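Local coordinates for protein 2-nitrobenzoate nitroreductase (Pseudomonas fluorescens, PDB 4Z85) that reduces the nitro group of 2-nitrobenzoate, probably with bound FMN as its redox cofactor, at residues R84-V89 and T125-P130; I137-K142 and V161-R166. All blocks are in the same frame, centred on the assembly; numbering follows the deposited sequence.

In the fold
Both contacts lie on one wall of the antiparallel barrel of a flavin reductase-like domain, their centres about 9 Å apart. They come in series along the chain: contact 1 closes at Pro130, where the loop before strand 131-132 has packed on strand 86-90, and contact 2 then joins the two arms of the hairpin 137-150 and 153-165. Strands 86-90 and 137-150 are neighbours in the sheet, joined by the backbone hydrogen bond from Trp139 N to Val89 O (2.8 Å). The loop of contact 1 also reaches over contact 2, where Thr126 OG1 is hydrogen-bonded to Glu140 OE1 at 2.6 Å. Loop and hairpin are thereby tied together beside the interface with the second subunit, whose strand extends the sheet.

Contact 1 of 2, residues R84-V89 and T125-P130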
loop_
_atom_site.group_PDB
_atom_site.type_symbol
_atom_site.label_atom_id
_atom_site.label_comp_id
_atom_site.label_asym_id
_atom_site.label_seq_id
_atom_site.Cartn_x
_atom_site.Cartn_y
_atom_site.Cartn_z
ATOM N N ARG A 84 13.968 20.605 -0.506
ATOM C CA ARG A 84 13.428 21.054 -1.789
ATOM C C ARG A 84 11.895 21.119 -1.835
ATOM O O ARG A 84 11.332 21.776 -2.709
ATOM C CB ARG A 84 13.926 20.144 -2.909
ATOM C CG ARG A 84 15.435 20.030 -3.002
ATOM C CD ARG A 84 15.942 20.790 -4.202
ATOM N NE ARG A 84 17.379 20.625 -4.397
ATOM C CZ ARG A 84 18.027 21.045 -5.476
ATOM N NH1 ARG A 84 17.361 21.646 -6.450
ATOM N NH2 ARG A 84 19.337 20.860 -5.584
ATOM N N GLU A 85 11.234 20.429 -0.903
ATOM C CA GLU A 85 9.772 20.325 -0.861
ATOM C C GLU A 85 9.227 19.768 -2.173
ATOM O O GLU A 85 8.068 20.002 -2.537
ATOM C CB GLU A 85 9.150 21.687 -0.534
ATOM C CG GLU A 85 9.713 22.252 0.761
ATOM C CD GLU A 85 9.116 23.591 1.141
ATOM O OE1 GLU A 85 7.984 23.894 0.698
ATOM O OE2 GLU A 85 9.788 24.334 1.888
ATOM N N GLN A 86 10.079 19.019 -2.870
ATOM C CA GLN A 86 9.734 18.404 -4.140
ATOM C C GLN A 86 10.378 17.041 -4.244
ATOM O O GLN A 86 11.455 16.825 -3.683
ATOM C CB GLN A 86 10.207 19.242 -5.329
ATOM C CG GLN A 86 9.870 20.699 -5.313
ATOM C CD GLN A 86 10.359 21.382 -6.572
ATOM O OE1 GLN A 86 11.251 20.879 -7.257
ATOM N NE2 GLN A 86 9.770 22.519 -6.892
ATOM N N PHE A 87 9.732 16.140 -4.982
ATOM C CA PHE A 87 10.340 14.842 -5.300
ATOM C C PHE A 87 9.509 14.108 -6.331
ATOM O O PHE A 87 8.379 14.520 -6.646
ATOM C CB PHE A 87 10.525 13.973 -4.045
ATOM C CG PHE A 87 9.251 13.679 -3.292
ATOM C CD1 PHE A 87 8.709 14.616 -2.424
ATOM C CD2 PHE A 87 8.622 12.443 -3.417
ATOM C CE1 PHE A 87 7.550 14.343 -1.712
ATOM C CE2 PHE A 87 7.468 12.161 -2.704
ATOM C CZ PHE A 87 6.925 13.111 -1.854
ATOM N N VAL A 88 10.076 13.034 -6.879
ATOM C CA VAL A 88 9.341 12.237 -7.854
ATOM C C VAL A 88 9.132 10.836 -7.327
ATOM O O VAL A 88 10.068 10.216 -6.823
ATOM C CB VAL A 88 10.060 12.143 -9.210
ATOM C CG1 VAL A 88 9.389 11.093 -10.124
ATOM C CG2 VAL A 88 10.087 13.510 -9.896
ATOM N N VAL A 89 7.897 10.359 -7.436
ATOM C CA VAL A 89 7.637 8.937 -7.222
ATOM C C VAL A 89 7.647 8.219 -8.572
ATOM O O VAL A 89 6.789 8.430 -9.410
ATOM C CB VAL A 89 6.290 8.702 -6.504
ATOM C CG1 VAL A 89 5.987 7.200 -6.426
ATOM C CG2 VAL A 89 6.321 9.310 -5.108
ATOM N N THR A 125 8.358 18.374 -15.508
ATOM C CA THR A 125 7.689 19.556 -16.054
ATOM C C THR A 125 7.329 20.595 -14.992
ATOM O O THR A 125 7.581 21.791 -15.169
ATOM C CB THR A 125 6.409 19.149 -16.811
ATOM O OG1 THR A 125 6.765 18.340 -17.938
ATOM C CG2 THR A 125 5.653 20.367 -17.298
ATOM N N THR A 126 6.747 20.142 -13.885
ATOM C CA THR A 126 6.239 21.055 -12.868
ATOM C C THR A 126 7.185 21.278 -11.696
ATOM O O THR A 126 6.924 22.123 -10.834
ATOM C CB THR A 126 4.914 20.552 -12.293
ATOM O OG1 THR A 126 5.138 19.298 -11.633
ATOM C CG2 THR A 126 3.885 20.374 -13.400
ATOM N N ILE A 127 8.261 20.504 -11.632
ATOM C CA ILE A 127 9.184 20.602 -10.512
ATOM C C ILE A 127 10.614 20.409 -10.993
ATOM O O ILE A 127 10.844 20.080 -12.154
ATOM C CB ILE A 127 8.880 19.554 -9.401
ATOM C CG1 ILE A 127 8.868 18.141 -9.989
ATOM C CG2 ILE A 127 7.563 19.850 -8.702
ATOM C CD1 ILE A 127 8.730 17.063 -8.938
ATOM N N ASP A 128 11.568 20.598 -10.092
ATOM C CA ASP A 128 12.982 20.551 -10.452
ATOM C C ASP A 128 13.575 19.148 -10.401
ATOM O O ASP A 128 14.524 18.841 -11.125
ATOM C CB ASP A 128 13.785 21.473 -9.536
ATOM C CG ASP A 128 13.432 22.938 -9.732
ATOM O OD1 ASP A 128 13.150 23.334 -10.887
ATOM O OD2 ASP A 128 13.427 23.684 -8.730
ATOM N N VAL A 129 13.023 18.296 -9.544
ATOM C CA VAL A 129 13.535 16.934 -9.409
ATOM C C VAL A 129 13.168 16.134 -10.650
ATOM O O VAL A 129 12.025 16.155 -11.090
ATOM C CB VAL A 129 12.978 16.240 -8.144
ATOM C CG1 VAL A 129 13.544 14.825 -8.006
ATOM C CG2 VAL A 129 13.300 17.057 -6.912
ATOM N N PRO A 130 14.151 15.439 -11.238
ATOM C CA PRO A 130 13.929 14.651 -12.447
ATOM C C PRO A 130 13.340 13.277 -12.139
ATOM O O PRO A 130 13.473 12.794 -11.014
ATOM C CB PRO A 130 15.336 14.504 -13.019
ATOM C CG PRO A 130 16.190 14.448 -11.815
ATOM C CD PRO A 130 15.564 15.402 -10.821
HETATM O O HOH W 1 14.477 23.031 -6.628
#
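Gln86 turns CG away from its own carbonyl carbon (chi1 -49°) and then runs extended past Ile127 to the backbone of Asp128, while Ile127, with CG1 set between its backbone N and carbonyl carbon (chi1 55°), sends CD1 the opposite way, toward the strand. The contact thus lays an irregular loop on strand 86-90 of the antiparallel flavin reductase-like barrel. Asp128 N donates to Gln86 OE1 at 2.9 Å in a nearly straight bond (165° at the hydrogen), approaching tilted out of the carbonyl plane. Glutamine suits this place because its long chain carries a neutral acceptor to the loop while the amide carbon CD rests 3.7 Å from Ile127 CB. Shortening Gln86 to an alanine is likely to leave the Asp128 N-H without this acceptor and to open a gap beside CB and CG2 of Ile127. Further along, branched valines fill the join: Val88 CG2 meets Ile127 CD1 at 3.9 Å and Val129 CG1 at 4.2 Å, and Val129 CG2 lies against Gln86 O at 3.7 Å. Phe87 points away from the loop and packs instead on Val30, Cys141 and Val156. Its backbone still touches the loop, Ile127 CD1 resting in van der Waals contact 3.4 Å from Phe87 O.

Contact 2 of 2, residues I137-K142 and V161-R166; sequences IAWECK and VAMYFR
Glu140 O accepts two backbone N-H groups at once, from Val161 N at 2.8 Å and from Ala162 N at 3.2 Å, the mark of a classic beta bulge in the antiparallel hairpin of strands 137-150 and 153-165. Val161 makes room for the extra residue with a nearly helical backbone (phi -101°, psi -30°). The ladder continues through Glu140 N to Ala162 O and then through both bonds of the hydrogen-bonded pair Ala138 and Tyr164, with Tyr164 N 2.8 Å from Ala138 O. Ala162, Met163 and Tyr164 also pair with a strand of the second subunit, carrying the sheet across the interface. Glu140 reaches beyond the ladder, where its carboxylate is hydrogen-bonded by Thr126 OG1 and Thr125 N, which would probably stabilise its charge in this buried place. Its neighbours on the same face are small: Ala162 CB lies 3.8 Å from Glu140 OE1, and the small Ala138 leaves room for the Tyr164 ring, whose edge lies near Ala138 N.

The other face, that of Ile137, Trp139, Met163 and Phe165, is mostly apolar and built on the non-hydrogen-bonded pairs. Met163 sets CG anti to its carbonyl carbon (chi1 -61°), which swings CG to 3.6 Å from Trp139 CD1; the two side chains then run side by side, pointing the same way. Met163 SD stands obliquely to the indole in a Met-aromatic contact, 4.4 Å from the centroid of its five-membered ring. The flexible thioether can follow the flat indole, whose NE1 bonds to Ser21 OG of the second subunit. Ile137 crosses Phe165 obliquely, its CG1 3.9 Å from Phe165 CD2. Next to the bulge, the aliphatic part of the exposed Lys142 crosses Val161 at about a right angle, Lys142 CD resting 3.7 Å from Val161 CG1.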
loop_
_atom_site.group_PDB
_atom_site.type_symbol
_atom_site.label_atom_id
_atom_site.label_comp_id
_atom_site.label_asym_id
_atom_site.label_seq_id
_atom_site.Cartn_x
_atom_site.Cartn_y
_atom_site.Cartn_z
ATOM N N ILE A 137 5.613 5.047 -15.235
ATOM C CA ILE A 137 4.757 6.131 -14.772
ATOM C C ILE A 137 5.535 6.839 -13.685
ATOM O O ILE A 137 6.270 6.199 -12.939
ATOM C CB ILE A 137 3.396 5.626 -14.216
ATOM C CG1 ILE A 137 2.621 4.808 -15.264
ATOM C CG2 ILE A 137 2.545 6.790 -13.737
ATOM C CD1 ILE A 137 1.313 4.236 -14.740
ATOM N N ALA A 138 5.394 8.161 -13.596
ATOM C CA ALA A 138 6.015 8.915 -12.515
ATOM C C ALA A 138 5.073 9.989 -12.008
ATOM O O ALA A 138 4.334 10.590 -12.770
ATOM C CB ALA A 138 7.336 9.534 -12.975
ATOM N N TRP A 139 5.061 10.201 -10.702
ATOM C CA TRP A 139 4.321 11.294 -10.096
ATOM C C TRP A 139 5.295 12.424 -9.785
ATOM O O TRP A 139 6.293 12.222 -9.092
ATOM C CB TRP A 139 3.631 10.857 -8.798
ATOM C CG TRP A 139 2.531 9.858 -8.915
ATOM C CD1 TRP A 139 1.926 9.405 -10.057
ATOM C CD2 TRP A 139 1.887 9.186 -7.826
ATOM N NE1 TRP A 139 0.939 8.499 -9.738
ATOM C CE2 TRP A 139 0.893 8.354 -8.374
ATOM C CE3 TRP A 139 2.062 9.208 -6.431
ATOM C CZ2 TRP A 139 0.083 7.538 -7.581
ATOM C CZ3 TRP A 139 1.259 8.407 -5.652
ATOM C CH2 TRP A 139 0.280 7.582 -6.223
ATOM N N GLU A 140 5.016 13.610 -10.320
ATOM C CA GLU A 140 5.703 14.826 -9.918
ATOM C C GLU A 140 4.993 15.368 -8.682
ATOM O O GLU A 140 3.788 15.700 -8.736
ATOM C CB GLU A 140 5.703 15.855 -11.065
ATOM C CG GLU A 140 6.326 15.300 -12.357
ATOM C CD GLU A 140 6.422 16.333 -13.476
ATOM O OE1 GLU A 140 5.924 17.463 -13.290
ATOM O OE2 GLU A 140 6.997 16.000 -14.539
ATOM N N CYS A 141 5.752 15.432 -7.582
ATOM C CA CYS A 141 5.192 15.686 -6.261
ATOM C C CYS A 141 5.801 16.856 -5.523
ATOM O O CYS A 141 6.998 17.158 -5.649
ATOM C CB CYS A 141 5.350 14.454 -5.374
ATOM S SG CYS A 141 4.747 12.929 -6.107
ATOM N N LYS A 142 4.951 17.485 -4.720
ATOM C CA LYS A 142 5.378 18.469 -3.749
ATOM C C LYS A 142 5.112 17.941 -2.356
ATOM O O LYS A 142 4.191 17.151 -2.138
ATOM C CB LYS A 142 4.661 19.800 -3.977
ATOM C CG LYS A 142 5.048 20.439 -5.303
ATOM C CD LYS A 142 4.295 21.749 -5.533
ATOM C CE LYS A 142 4.904 22.563 -6.670
ATOM N NZ LYS A 142 4.154 23.851 -6.885
ATOM N N VAL A 161 1.283 16.694 -8.121
ATOM C CA VAL A 161 0.931 17.881 -8.895
ATOM C C VAL A 161 0.810 17.535 -10.364
ATOM O O VAL A 161 -0.000 18.150 -11.072
ATOM C CB VAL A 161 1.936 19.025 -8.678
ATOM C CG1 VAL A 161 2.006 19.349 -7.200
ATOM C CG2 VAL A 161 3.293 18.664 -9.199
ATOM N N ALA A 162 1.579 16.545 -10.823
ATOM C CA ALA A 162 1.379 16.081 -12.203
ATOM C C ALA A 162 1.842 14.651 -12.386
ATOM O O ALA A 162 2.546 14.128 -11.542
ATOM C CB ALA A 162 2.105 17.001 -13.205
ATOM N N MET A 163 1.442 14.014 -13.484
ATOM C CA MET A 163 1.900 12.655 -13.775
ATOM C C MET A 163 2.531 12.514 -15.159
ATOM O O MET A 163 2.041 13.083 -16.136
ATOM C CB MET A 163 0.742 11.668 -13.660
ATOM C CG MET A 163 0.080 11.587 -12.286
ATOM S SD MET A 163 -1.125 10.240 -12.252
ATOM C CE MET A 163 -1.885 10.449 -10.627
ATOM N N TYR A 164 3.616 11.749 -15.225
ATOM C CA TYR A 164 4.200 11.291 -16.482
ATOM C C TYR A 164 3.792 9.847 -16.767
ATOM O O TYR A 164 3.872 8.995 -15.885
ATOM C CB TYR A 164 5.721 11.381 -16.446
ATOM C CG TYR A 164 6.378 10.492 -17.475
ATOM C CD1 TYR A 164 6.461 10.885 -18.806
ATOM C CD2 TYR A 164 6.895 9.249 -17.126
ATOM C CE1 TYR A 164 7.048 10.077 -19.753
ATOM C CE2 TYR A 164 7.481 8.428 -18.071
ATOM C CZ TYR A 164 7.557 8.851 -19.382
ATOM O OH TYR A 164 8.145 8.044 -20.323
ATOM N N PHE A 165 3.374 9.572 -18.000
ATOM C CA PHE A 165 3.117 8.200 -18.453
ATOM C C PHE A 165 3.888 7.912 -19.740
ATOM O O PHE A 165 3.929 8.768 -20.623
ATOM C CB PHE A 165 1.636 7.960 -18.746
ATOM C CG PHE A 165 0.705 8.355 -17.646
ATOM C CD1 PHE A 165 0.280 9.667 -17.519
ATOM C CD2 PHE A 165 0.199 7.400 -16.772
ATOM C CE1 PHE A 165 -0.600 10.030 -16.515
ATOM C CE2 PHE A 165 -0.686 7.762 -15.770
ATOM C CZ PHE A 165 -1.085 9.071 -15.642
ATOM N N ARG A 166 4.476 6.718 -19.862
ATOM C CA ARG A 166 4.873 6.223 -21.182
ATOM C C ARG A 166 3.620 6.258 -22.050
ATOM O O ARG A 166 2.537 5.920 -21.589
ATOM C CB ARG A 166 5.460 4.808 -21.111
ATOM C CG ARG A 166 6.794 4.718 -20.379
ATOM C CD ARG A 166 7.335 3.292 -20.378
ATOM N NE ARG A 166 7.676 2.853 -21.729
ATOM C CZ ARG A 166 8.863 3.042 -22.299
ATOM N NH1 ARG A 166 9.829 3.664 -21.633
ATOM N NH2 ARG A 166 9.086 2.610 -23.538
#